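Local structure of SIS domain protein (Listeria monocytogenes str. 4b F2365, 3FXA) at residues 97-102 against 123-128; 51-56 against 103-108; 32-37 against 139-144. The protein is a putative sugar-phosphate isomerase that probably binds phosphorylated sugars through its SIS domain. All coordinates share one frame; numbering follows the deposited sequence.

Coming from the N terminus, helix 31-43 supplies residues 32-37, the opening end of interaction 3; that loop is not closed until 139-144, on strand 139-142, an outermost strand of this chain's sheet, so interactions 1 and 2 both nest inside it. Residues 51-56 leave strand 48-51 and open interaction 2. Before it closes at 103-108, residues 97-102 have already begun interaction 1, which closes at 123-128; the two loops therefore cross. They also touch, since A51 pairs with both I97 and I99 in the sheet. Interactions 1 and 3 meet through neighbouring strands, G124 bonding to I139 and F141. Together they tie four parallel strands to helices 31-43, 55-69 and 106-109.

Interaction 1: residues 97-102 against 123-128; sequences ILISKG and IGVTEN
K101 and E127 meet in a salt bridge just beyond the ends of two neighbouring strands. NZ of K101 swings over at its last torsion (chi4 -59°) and approaches OE1 of E127 at 3.0 Å, from the syn side but 34° out of the carboxylate plane; the link to OE2 is weak. The same two residues are joined by their backbones, E127 N bonding K101 O at 3.0 Å. T126 OG1 lies close by, 2.8 Å from K101 O and 2.9 Å from S100 O, and accepts the N-H of N128 in an ST turn. N128 adds a side-chain bond, ND2 reaching G102 O at 3.2 Å, nearly within its own amide plane, while OD1 bonds D130 N.

Below this turn the strands run parallel, 15° apart, as neighbours in the SIS-domain sheet, with helices 106-109 and 112-118 in the beta-alpha-beta crossover between them. L98 bonds through both its N (to I123 O) and its O (to V125 N, 2.8 Å), and S100 N continues the ladder to V125 O.

I97, I99, I123 and V125 share one face of the sheet. CG2 of I97 packs against CG2 of V125 at 3.7 Å, and I97 lies alongside I123, its CG1 4.1 Å from I123 CB. Helices 55-69 and 157-177 pack onto this face; L98 is on the other, against L111.

Interaction 2: residues 51-56 against 103-108; sequences AGCGTS and GNTGEL
C53 and L108 carry most of this contact, and it is built from van der Waals packing with no hydrogen bond between the two segments. On the C53 side the sulfur does the touching. With chi1 at -66°, C53 SG is directed at the start of helix 106-109, where it rests 3.7 Å from CB of E107 and 3.9 Å from CG2 of T105. The bend of E107 at chi2 (85°) folds its chain back beside the same sulfur, CD coming to 4.0 Å from C53 SG. H84 of the second subunit packs on C53, T105 and E107 alike, so this small cluster is part of a subunit interface.

The second apolar patch belongs to L108, whose two methyls fork over the end of strand 48-51. L108 CD2 packs on A51 CB at 3.9 Å and also lies 4.0 Å from G52 N; L108 CD1 comes to 4.0 Å from A51 O. P79 backs C53, E107 and L108.

In SIS domains, loops such as these, following the first and third strands in chain order, help form the sugar-phosphate pocket, and they probably do so here.

The polar bonds here lie within one loop or go to outside partners. L108 N bonds T105 O at 2.9 Å in the first helical turn, and OG1 of T105, at the N-cap position, bonds S100 OG instead of capping the helix. G54 occupies the N-cap position of helix 55-69, and its N-H bonds D81 OD1 of the second subunit.

Interaction 3: residues 32-37 against 139-144; sequences EALVKT and IFFPVS
F141 of strand 139-142 slides its ring along helix 31-43, past A33, T37 and L34 in turn. F141 CB lies 4.7 Å from A33 CB, and because CG is anti to the backbone N (chi1 -168°), the ring is carried off along the helix surface. F141 CD2 comes 3.4 Å from T37 OG1, which sits at the ring edge, near its plane. F141 CE2 remains against T37, 4.1 Å from T37 CB. The tip, F141 CZ, ends 3.7 Å from CD2 of L34, a methyl that meets the ring obliquely as the two side chains cross at about a right angle. F167 stacks on the ring as well.

The threonine at that edge is firmly placed. T37 OG1 gives its proton to A33 O at 2.7 Å, while T37 N bonds the same carbonyl from the opposite face of its plane. The hydroxyl proton is thus spent inside the helix, and the oxygen can lie against hydrocarbon: CG2 of I139 is 3.7 Å from T37 OG1. A33, with only a methyl, lets helix and strand come close; its CB touches F140 O at 3.4 Å and is flanked by I139 CG2.

The N-to-C directions of helical segment 32-37 and strand 139-142 differ by 123°, and their axes approach to 8.2 Å. Strand 139-142, an outermost strand of this chain's parallel sheet, is bonded to strand 121-126 through L122 and G124. Helix 31-43 lies over one face of it, T37 also reaching I123, and L34 also packs on W15 of the third subunit.

Interaction 1: residues 97-102 against 123-128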
ATOM      1  N   ILE A  97     -16.970  -3.817   4.241  1.00 14.25           N
ATOM      2  CA  ILE A  97     -16.639  -4.983   5.045  1.00 14.45           C
ATOM      3  C   ILE A  97     -15.614  -4.536   6.081  1.00 14.18           C
ATOM      4  O   ILE A  97     -14.503  -4.091   5.730  1.00 14.97           O
ATOM      5  CB  ILE A  97     -16.093  -6.168   4.215  1.00 13.43           C
ATOM      6  CG1 ILE A  97     -17.068  -6.533   3.085  1.00 12.60           C
ATOM      7  CG2 ILE A  97     -15.784  -7.367   5.146  1.00 16.02           C
ATOM      8  CD1 ILE A  97     -16.681  -7.802   2.264  1.00 15.29           C
ATOM      9  N   LEU A  98     -16.002  -4.614   7.356  1.00 13.96           N
ATOM     10  CA  LEU A  98     -15.105  -4.283   8.463  1.00 14.66           C
ATOM     11  C   LEU A  98     -14.646  -5.587   9.112  1.00 16.43           C
ATOM     12  O   LEU A  98     -15.475  -6.396   9.524  1.00 17.21           O
ATOM     13  CB  LEU A  98     -15.796  -3.386   9.472  1.00 14.03           C
ATOM     14  CG  LEU A  98     -16.276  -2.031   8.923  1.00 17.81           C
ATOM     15  CD1 LEU A  98     -16.920  -1.223  10.044  1.00 16.06           C
ATOM     16  CD2 LEU A  98     -15.158  -1.201   8.258  1.00 16.65           C
ATOM     17  N   ILE A  99     -13.326  -5.779   9.200  1.00 15.13           N
ATOM     18  CA  ILE A  99     -12.723  -7.008   9.774  1.00 13.94           C
ATOM     19  C   ILE A  99     -12.049  -6.642  11.089  1.00 15.97           C
ATOM     20  O   ILE A  99     -11.073  -5.878  11.120  1.00 15.42           O
ATOM     21  CB  ILE A  99     -11.687  -7.689   8.859  1.00 14.94           C
ATOM     22  CG1 ILE A  99     -12.282  -7.984   7.483  1.00 13.42           C
ATOM     23  CG2 ILE A  99     -11.163  -9.009   9.523  1.00 14.29           C
ATOM     24  CD1 ILE A  99     -11.308  -8.539   6.471  1.00 14.66           C
ATOM     25  N   SER A 100     -12.641  -7.110  12.178  1.00 16.23           N
ATOM     26  CA  SER A 100     -12.133  -6.863  13.521  1.00 16.47           C
ATOM     27  C   SER A 100     -12.466  -8.040  14.411  1.00 18.03           C
ATOM     28  O   SER A 100     -13.643  -8.263  14.679  1.00 17.70           O
ATOM     29  CB  SER A 100     -12.769  -5.586  14.077  1.00 16.70           C
ATOM     30  OG  SER A 100     -12.581  -5.529  15.472  1.00 16.95           O
ATOM     31  N   LYS A 101     -11.448  -8.755  14.903  1.00 18.71           N
ATOM     32  CA  LYS A 101     -11.673  -9.946  15.748  1.00 17.55           C
ATOM     33  C   LYS A 101     -12.566  -9.630  16.932  1.00 17.41           C
ATOM     34  O   LYS A 101     -13.619 -10.222  17.052  1.00 17.02           O
ATOM     35  CB  LYS A 101     -10.353 -10.573  16.222  1.00 19.27           C
ATOM     36  CG  LYS A 101     -10.466 -11.894  16.979  1.00 20.17           C
ATOM     37  CD  LYS A 101      -9.047 -12.371  17.284  1.00 22.22           C
ATOM     38  CE  LYS A 101      -8.958 -13.645  18.094  1.00 27.38           C
ATOM     39  NZ  LYS A 101      -9.614 -13.562  19.412  1.00 26.07           N
ATOM     40  N   GLY A 102     -12.161  -8.687  17.786  1.00 17.63           N
ATOM     41  CA  GLY A 102     -12.975  -8.277  18.927  1.00 19.27           C
ATOM     42  C   GLY A 102     -14.201  -7.436  18.573  1.00 18.99           C
ATOM     43  O   GLY A 102     -15.091  -7.299  19.410  1.00 21.53           O
ATOM     44  N   ILE A 123     -21.020  -5.172   6.254  1.00 15.87           N
ATOM     45  CA  ILE A 123     -20.800  -6.584   6.632  1.00 16.14           C
ATOM     46  C   ILE A 123     -19.779  -6.494   7.762  1.00 15.84           C
ATOM     47  O   ILE A 123     -18.722  -5.913   7.567  1.00 14.48           O
ATOM     48  CB  ILE A 123     -20.269  -7.451   5.474  1.00 16.06           C
ATOM     49  CG1 ILE A 123     -21.294  -7.520   4.339  1.00 16.52           C
ATOM     50  CG2 ILE A 123     -19.959  -8.884   5.959  1.00 13.71           C
ATOM     51  CD1 ILE A 123     -20.937  -8.410   3.181  1.00 19.19           C
ATOM     52  N   GLY A 124     -20.123  -6.987   8.955  1.00 14.35           N
ATOM     53  CA  GLY A 124     -19.217  -6.943  10.099  1.00 13.73           C
ATOM     54  C   GLY A 124     -18.627  -8.317  10.348  1.00 14.28           C
ATOM     55  O   GLY A 124     -19.366  -9.235  10.730  1.00 13.97           O
ATOM     56  N   VAL A 125     -17.316  -8.444  10.160  1.00 14.89           N
ATOM     57  CA  VAL A 125     -16.600  -9.724  10.298  1.00 15.49           C
ATOM     58  C   VAL A 125     -15.883  -9.743  11.650  1.00 17.22           C
ATOM     59  O   VAL A 125     -14.817  -9.146  11.812  1.00 17.02           O
ATOM     60  CB  VAL A 125     -15.616  -9.950   9.137  1.00 14.22           C
ATOM     61  CG1 VAL A 125     -14.928 -11.293   9.297  1.00 14.06           C
ATOM     62  CG2 VAL A 125     -16.333  -9.842   7.786  1.00 16.71           C
ATOM     63  N   THR A 126     -16.457 -10.466  12.608  1.00 17.87           N
ATOM     64  CA  THR A 126     -15.964 -10.468  13.976  1.00 17.96           C
ATOM     65  C   THR A 126     -16.362 -11.736  14.735  1.00 18.28           C
ATOM     66  O   THR A 126     -17.280 -12.442  14.309  1.00 20.85           O
ATOM     67  CB  THR A 126     -16.487  -9.191  14.723  1.00 19.31           C
ATOM     68  OG1 THR A 126     -15.978  -9.162  16.062  1.00 20.33           O
ATOM     69  CG2 THR A 126     -18.017  -9.081  14.743  1.00 19.84           C
ATOM     70  N   GLU A 127     -15.663 -12.019  15.830  1.00 18.94           N
ATOM     71  CA  GLU A 127     -16.021 -13.172  16.692  1.00 18.77           C
ATOM     72  C   GLU A 127     -17.124 -12.813  17.684  1.00 19.96           C
ATOM     73  O   GLU A 127     -17.866 -13.697  18.134  1.00 19.90           O
ATOM     74  CB  GLU A 127     -14.795 -13.719  17.474  1.00 18.83           C
ATOM     75  CG  GLU A 127     -14.370 -12.946  18.743  1.00 21.46           C
ATOM     76  CD  GLU A 127     -13.052 -13.406  19.362  1.00 23.86           C
ATOM     77  OE1 GLU A 127     -12.449 -14.426  18.937  1.00 26.18           O
ATOM     78  OE2 GLU A 127     -12.626 -12.743  20.319  1.00 28.63           O
ATOM     79  N   ASN A 128     -17.227 -11.517  17.994  1.00 20.06           N
ATOM     80  CA  ASN A 128     -18.045 -10.995  19.090  1.00 18.50           C
ATOM     81  C   ASN A 128     -19.446 -10.510  18.687  1.00 18.92           C
ATOM     82  O   ASN A 128     -19.573  -9.404  18.126  1.00 18.00           O
ATOM     83  CB  ASN A 128     -17.214  -9.891  19.791  1.00 19.06           C
ATOM     84  CG  ASN A 128     -17.841  -9.360  21.067  1.00 20.06           C
ATOM     85  OD1 ASN A 128     -18.806  -9.913  21.600  1.00 26.91           O
ATOM     86  ND2 ASN A 128     -17.271  -8.261  21.575  1.00 24.79           N
TER

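Interaction 2: residues 51-56 against 103-108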
ATOM      1  N   ALA A  51     -12.011  -2.795   5.160  1.00 12.61           N
ATOM      2  CA  ALA A  51     -11.139  -2.134   6.147  1.00 14.67           C
ATOM      3  C   ALA A  51     -10.736  -3.063   7.292  1.00 14.75           C
ATOM      4  O   ALA A  51     -11.536  -3.853   7.780  1.00 15.98           O
ATOM      5  CB  ALA A  51     -11.851  -0.914   6.736  1.00 15.68           C
ATOM      6  N   GLY A  52      -9.497  -2.934   7.736  1.00 15.12           N
ATOM      7  CA  GLY A  52      -8.973  -3.681   8.868  1.00 15.69           C
ATOM      8  C   GLY A  52      -7.653  -3.059   9.284  1.00 15.04           C
ATOM      9  O   GLY A  52      -7.036  -2.317   8.485  1.00 16.14           O
ATOM     10  N   CYS A  53      -7.266  -3.343  10.528  1.00 13.54           N
ATOM     11  CA  CYS A  53      -6.009  -2.904  11.146  1.00 13.20           C
ATOM     12  C   CYS A  53      -5.097  -4.110  11.385  1.00 13.99           C
ATOM     13  O   CYS A  53      -5.564  -5.172  11.815  1.00 14.30           O
ATOM     14  CB  CYS A  53      -6.289  -2.264  12.497  1.00 13.60           C
ATOM     15  SG  CYS A  53      -7.210  -0.752  12.433  1.00 16.23           S
ATOM     16  N   GLY A  54      -3.798  -3.911  11.171  1.00 13.96           N
ATOM     17  CA  GLY A  54      -2.802  -4.944  11.398  1.00 14.75           C
ATOM     18  C   GLY A  54      -3.101  -6.210  10.616  1.00 15.27           C
ATOM     19  O   GLY A  54      -3.291  -6.147   9.412  1.00 14.32           O
ATOM     20  N   THR A  55      -3.169  -7.333  11.330  1.00 16.49           N
ATOM     21  CA  THR A  55      -3.423  -8.643  10.723  0.50 17.29           C
ATOM     22  C   THR A  55      -4.798  -8.689  10.029  1.00 16.22           C
ATOM     23  O   THR A  55      -4.937  -9.267   8.938  1.00 16.57           O
ATOM     24  CB  THR A  55      -3.210  -9.786  11.767  0.50 17.48           C
ATOM     25  OG1 THR A  55      -3.085 -11.046  11.097  0.50 18.78           O
ATOM     26  CG2 THR A  55      -4.329  -9.819  12.830  0.50 17.09           C
ATOM     27  N   SER A  56      -5.817  -8.087  10.658  1.00 15.55           N
ATOM     28  CA  SER A  56      -7.166  -7.967  10.035  1.00 14.71           C
ATOM     29  C   SER A  56      -7.056  -7.187   8.705  1.00 13.43           C
ATOM     30  O   SER A  56      -7.790  -7.456   7.761  1.00 15.82           O
ATOM     31  CB  SER A  56      -8.161  -7.282  10.958  1.00 14.97           C
ATOM     32  OG  SER A  56      -8.486  -8.099  12.052  1.00 16.90           O
ATOM     33  N   GLY A 103     -14.231  -6.853  17.365  1.00 19.49           N
ATOM     34  CA  GLY A 103     -15.367  -6.072  16.847  1.00 18.80           C
ATOM     35  C   GLY A 103     -15.563  -4.660  17.374  1.00 19.77           C
ATOM     36  O   GLY A 103     -16.572  -4.014  17.061  1.00 18.84           O
ATOM     37  N   ASN A 104     -14.634  -4.186  18.197  1.00 19.90           N
ATOM     38  CA  ASN A 104     -14.705  -2.842  18.779  1.00 18.89           C
ATOM     39  C   ASN A 104     -13.470  -1.985  18.470  1.00 18.70           C
ATOM     40  O   ASN A 104     -13.268  -0.964  19.137  1.00 18.66           O
ATOM     41  CB  ASN A 104     -14.927  -2.978  20.297  1.00 19.20           C
ATOM     42  CG  ASN A 104     -16.326  -3.501  20.658  1.00 19.83           C
ATOM     43  OD1 ASN A 104     -17.348  -3.080  20.100  1.00 21.56           O
ATOM     44  ND2 ASN A 104     -16.376  -4.366  21.653  1.00 20.26           N
ATOM     45  N   THR A 105     -12.672  -2.366  17.453  1.00 17.50           N
ATOM     46  CA  THR A 105     -11.451  -1.620  17.098  1.00 18.86           C
ATOM     47  C   THR A 105     -11.836  -0.177  16.732  1.00 17.92           C
ATOM     48  O   THR A 105     -12.524   0.031  15.727  1.00 16.93           O
ATOM     49  CB  THR A 105     -10.715  -2.295  15.927  1.00 18.84           C
ATOM     50  OG1 THR A 105     -10.391  -3.647  16.300  1.00 21.31           O
ATOM     51  CG2 THR A 105      -9.447  -1.517  15.554  1.00 20.48           C
ATOM     52  N   GLY A 106     -11.425   0.785  17.572  1.00 18.91           N
ATOM     53  CA  GLY A 106     -11.788   2.215  17.422  1.00 19.36           C
ATOM     54  C   GLY A 106     -11.610   2.820  16.040  1.00 19.75           C
ATOM     55  O   GLY A 106     -12.477   3.559  15.575  1.00 20.82           O
ATOM     56  N   GLU A 107     -10.522   2.442  15.370  1.00 19.78           N
ATOM     57  CA  GLU A 107     -10.213   2.900  14.005  1.00 18.75           C
ATOM     58  C   GLU A 107     -11.308   2.542  12.992  1.00 19.11           C
ATOM     59  O   GLU A 107     -11.528   3.269  12.027  1.00 18.35           O
ATOM     60  CB  GLU A 107      -8.886   2.322  13.484  1.00 19.04           C
ATOM     61  CG  GLU A 107      -7.621   2.752  14.204  1.00 19.59           C
ATOM     62  CD  GLU A 107      -7.263   1.940  15.441  1.00 23.02           C
ATOM     63  OE1 GLU A 107      -8.144   1.280  16.045  1.00 19.71           O
ATOM     64  OE2 GLU A 107      -6.072   1.987  15.821  1.00 25.18           O
ATOM     65  N   LEU A 108     -11.955   1.393  13.191  1.00 16.60           N
ATOM     66  CA  LEU A 108     -13.036   0.930  12.323  1.00 17.25           C
ATOM     67  C   LEU A 108     -14.372   1.482  12.760  1.00 16.05           C
ATOM     68  O   LEU A 108     -15.207   1.792  11.908  1.00 17.57           O
ATOM     69  CB  LEU A 108     -13.100  -0.607  12.282  1.00 16.79           C
ATOM     70  CG  LEU A 108     -11.835  -1.376  11.842  1.00 16.91           C
ATOM     71  CD1 LEU A 108     -12.173  -2.845  11.557  1.00 16.16           C
ATOM     72  CD2 LEU A 108     -11.235  -0.791  10.595  1.00 17.96           C
TER

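Interaction 3: residues 32-37 against 139-144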
ATOM      1  N   GLU A  32     -26.922 -18.550   7.304  1.00 16.22           N
ATOM      2  CA  GLU A  32     -27.691 -17.411   6.794  1.00 17.28           C
ATOM      3  C   GLU A  32     -26.731 -16.328   6.282  1.00 16.36           C
ATOM      4  O   GLU A  32     -26.856 -15.861   5.135  1.00 15.99           O
ATOM      5  CB  GLU A  32     -28.683 -16.877   7.851  1.00 17.48           C
ATOM      6  CG  GLU A  32     -29.940 -17.756   7.970  1.00 26.57           C
ATOM      7  CD  GLU A  32     -30.966 -17.202   8.952  1.00 33.82           C
ATOM      8  OE1 GLU A  32     -30.582 -16.858  10.093  1.00 36.79           O
ATOM      9  OE2 GLU A  32     -32.161 -17.134   8.588  1.00 40.81           O
ATOM     10  N   ALA A  33     -25.735 -15.965   7.089  1.00 17.06           N
ATOM     11  CA  ALA A  33     -24.757 -14.923   6.670  1.00 16.16           C
ATOM     12  C   ALA A  33     -23.945 -15.310   5.439  1.00 15.55           C
ATOM     13  O   ALA A  33     -23.705 -14.493   4.576  1.00 17.21           O
ATOM     14  CB  ALA A  33     -23.835 -14.539   7.817  1.00 16.85           C
ATOM     15  N   LEU A  34     -23.517 -16.574   5.360  1.00 15.24           N
ATOM     16  CA  LEU A  34     -22.759 -17.082   4.203  1.00 16.08           C
ATOM     17  C   LEU A  34     -23.544 -16.914   2.897  1.00 15.86           C
ATOM     18  O   LEU A  34     -23.044 -16.367   1.893  1.00 15.90           O
ATOM     19  CB  LEU A  34     -22.385 -18.560   4.428  1.00 13.44           C
ATOM     20  CG  LEU A  34     -21.329 -18.807   5.517  1.00 14.50           C
ATOM     21  CD1 LEU A  34     -21.333 -20.246   6.062  1.00 17.95           C
ATOM     22  CD2 LEU A  34     -19.922 -18.473   5.003  1.00 14.66           C
ATOM     23  N   VAL A  35     -24.800 -17.338   2.924  1.00 16.39           N
ATOM     24  CA  VAL A  35     -25.658 -17.248   1.742  1.00 15.82           C
ATOM     25  C   VAL A  35     -25.983 -15.793   1.377  1.00 16.70           C
ATOM     26  O   VAL A  35     -25.848 -15.403   0.202  1.00 17.38           O
ATOM     27  CB  VAL A  35     -26.938 -18.083   1.926  1.00 13.89           C
ATOM     28  CG1 VAL A  35     -27.923 -17.807   0.778  1.00 17.21           C
ATOM     29  CG2 VAL A  35     -26.547 -19.583   2.032  1.00 18.32           C
ATOM     30  N   LYS A  36     -26.353 -15.001   2.390  1.00 16.33           N
ATOM     31  CA  LYS A  36     -26.690 -13.583   2.190  1.00 17.42           C
ATOM     32  C   LYS A  36     -25.493 -12.825   1.628  1.00 16.97           C
ATOM     33  O   LYS A  36     -25.646 -12.009   0.706  1.00 16.75           O
ATOM     34  CB  LYS A  36     -27.203 -12.900   3.464  1.00 18.36           C
ATOM     35  CG  LYS A  36     -28.639 -13.202   3.868  1.00 25.46           C
ATOM     36  CD  LYS A  36     -29.134 -12.077   4.804  1.00 32.59           C
ATOM     37  CE  LYS A  36     -30.549 -12.295   5.317  1.00 34.98           C
ATOM     38  NZ  LYS A  36     -31.048 -11.086   6.047  1.00 38.80           N
ATOM     39  N   THR A  37     -24.294 -13.148   2.121  1.00 17.06           N
ATOM     40  CA  THR A  37     -23.074 -12.504   1.632  1.00 16.00           C
ATOM     41  C   THR A  37     -22.819 -12.843   0.158  1.00 15.26           C
ATOM     42  O   THR A  37     -22.472 -11.957  -0.618  1.00 15.13           O
ATOM     43  CB  THR A  37     -21.871 -12.847   2.553  1.00 16.73           C
ATOM     44  OG1 THR A  37     -22.186 -12.408   3.892  1.00 17.14           O
ATOM     45  CG2 THR A  37     -20.572 -12.215   2.084  1.00 15.15           C
ATOM     46  N   ILE A 139     -25.167  -7.206   7.669  1.00 16.69           N
ATOM     47  CA  ILE A 139     -24.880  -8.647   7.732  1.00 14.74           C
ATOM     48  C   ILE A 139     -23.775  -8.835   8.776  1.00 13.55           C
ATOM     49  O   ILE A 139     -22.622  -8.427   8.542  1.00 15.82           O
ATOM     50  CB  ILE A 139     -24.421  -9.247   6.386  1.00 15.22           C
ATOM     51  CG1 ILE A 139     -25.479  -9.071   5.301  1.00 16.92           C
ATOM     52  CG2 ILE A 139     -24.130 -10.738   6.528  1.00 18.06           C
ATOM     53  CD1 ILE A 139     -24.951  -9.341   3.902  1.00 20.39           C
ATOM     54  N   PHE A 140     -24.123  -9.399   9.930  1.00 15.87           N
ATOM     55  CA  PHE A 140     -23.144  -9.828  10.939  1.00 15.66           C
ATOM     56  C   PHE A 140     -22.638 -11.188  10.398  1.00 17.10           C
ATOM     57  O   PHE A 140     -23.445 -12.110  10.149  1.00 16.65           O
ATOM     58  CB  PHE A 140     -23.783  -9.963  12.335  1.00 14.75           C
ATOM     59  CG  PHE A 140     -22.973 -10.755  13.331  1.00 15.19           C
ATOM     60  CD1 PHE A 140     -21.608 -10.556  13.501  1.00 16.28           C
ATOM     61  CD2 PHE A 140     -23.614 -11.708  14.145  1.00 14.74           C
ATOM     62  CE1 PHE A 140     -20.879 -11.292  14.446  1.00 19.93           C
ATOM     63  CE2 PHE A 140     -22.901 -12.433  15.100  1.00 20.05           C
ATOM     64  CZ  PHE A 140     -21.536 -12.238  15.243  1.00 19.37           C
ATOM     65  N   PHE A 141     -21.320 -11.258  10.182  1.00 16.48           N
ATOM     66  CA  PHE A 141     -20.640 -12.409   9.596  1.00 15.32           C
ATOM     67  C   PHE A 141     -19.726 -12.981  10.686  1.00 15.80           C
ATOM     68  O   PHE A 141     -18.547 -12.601  10.782  1.00 15.19           O
ATOM     69  CB  PHE A 141     -19.884 -11.978   8.338  1.00 15.71           C
ATOM     70  CG  PHE A 141     -19.367 -13.132   7.484  1.00 12.76           C
ATOM     71  CD1 PHE A 141     -18.249 -13.902   7.878  1.00 16.13           C
ATOM     72  CD2 PHE A 141     -19.936 -13.395   6.240  1.00 15.65           C
ATOM     73  CE1 PHE A 141     -17.753 -14.949   7.071  1.00 17.81           C
ATOM     74  CE2 PHE A 141     -19.452 -14.445   5.412  1.00 17.85           C
ATOM     75  CZ  PHE A 141     -18.355 -15.221   5.819  1.00 15.22           C
ATOM     76  N   PRO A 142     -20.265 -13.889  11.524  1.00 17.24           N
ATOM     77  CA  PRO A 142     -19.446 -14.473  12.589  1.00 17.09           C
ATOM     78  C   PRO A 142     -18.331 -15.385  12.082  1.00 16.99           C
ATOM     79  O   PRO A 142     -18.527 -16.145  11.143  1.00 16.75           O
ATOM     80  CB  PRO A 142     -20.450 -15.293  13.413  1.00 17.35           C
ATOM     81  CG  PRO A 142     -21.595 -15.520  12.476  1.00 18.45           C
ATOM     82  CD  PRO A 142     -21.677 -14.321  11.633  1.00 17.30           C
ATOM     83  N   VAL A 143     -17.165 -15.272  12.697  1.00 16.72           N
ATOM     84  CA  VAL A 143     -16.000 -16.130  12.420  1.00 16.59           C
ATOM     85  C   VAL A 143     -15.180 -16.119  13.708  1.00 16.12           C
ATOM     86  O   VAL A 143     -15.000 -15.049  14.309  1.00 19.12           O
ATOM     87  CB  VAL A 143     -15.151 -15.635  11.221  1.00 16.41           C
ATOM     88  CG1 VAL A 143     -14.897 -14.137  11.305  1.00 24.08           C
ATOM     89  CG2 VAL A 143     -13.791 -16.464  11.069  1.00 18.13           C
ATOM     90  N   SER A 144     -14.726 -17.285  14.162  1.00 16.98           N
ATOM     91  CA  SER A 144     -13.956 -17.370  15.394  1.00 15.79           C
ATOM     92  C   SER A 144     -13.110 -18.626  15.386  1.00 16.76           C
ATOM     93  O   SER A 144     -13.321 -19.502  14.541  1.00 16.66           O
ATOM     94  CB  SER A 144     -14.882 -17.328  16.633  1.00 15.95           C
ATOM     95  OG  SER A 144     -15.658 -18.519  16.763  1.00 15.15           O
TER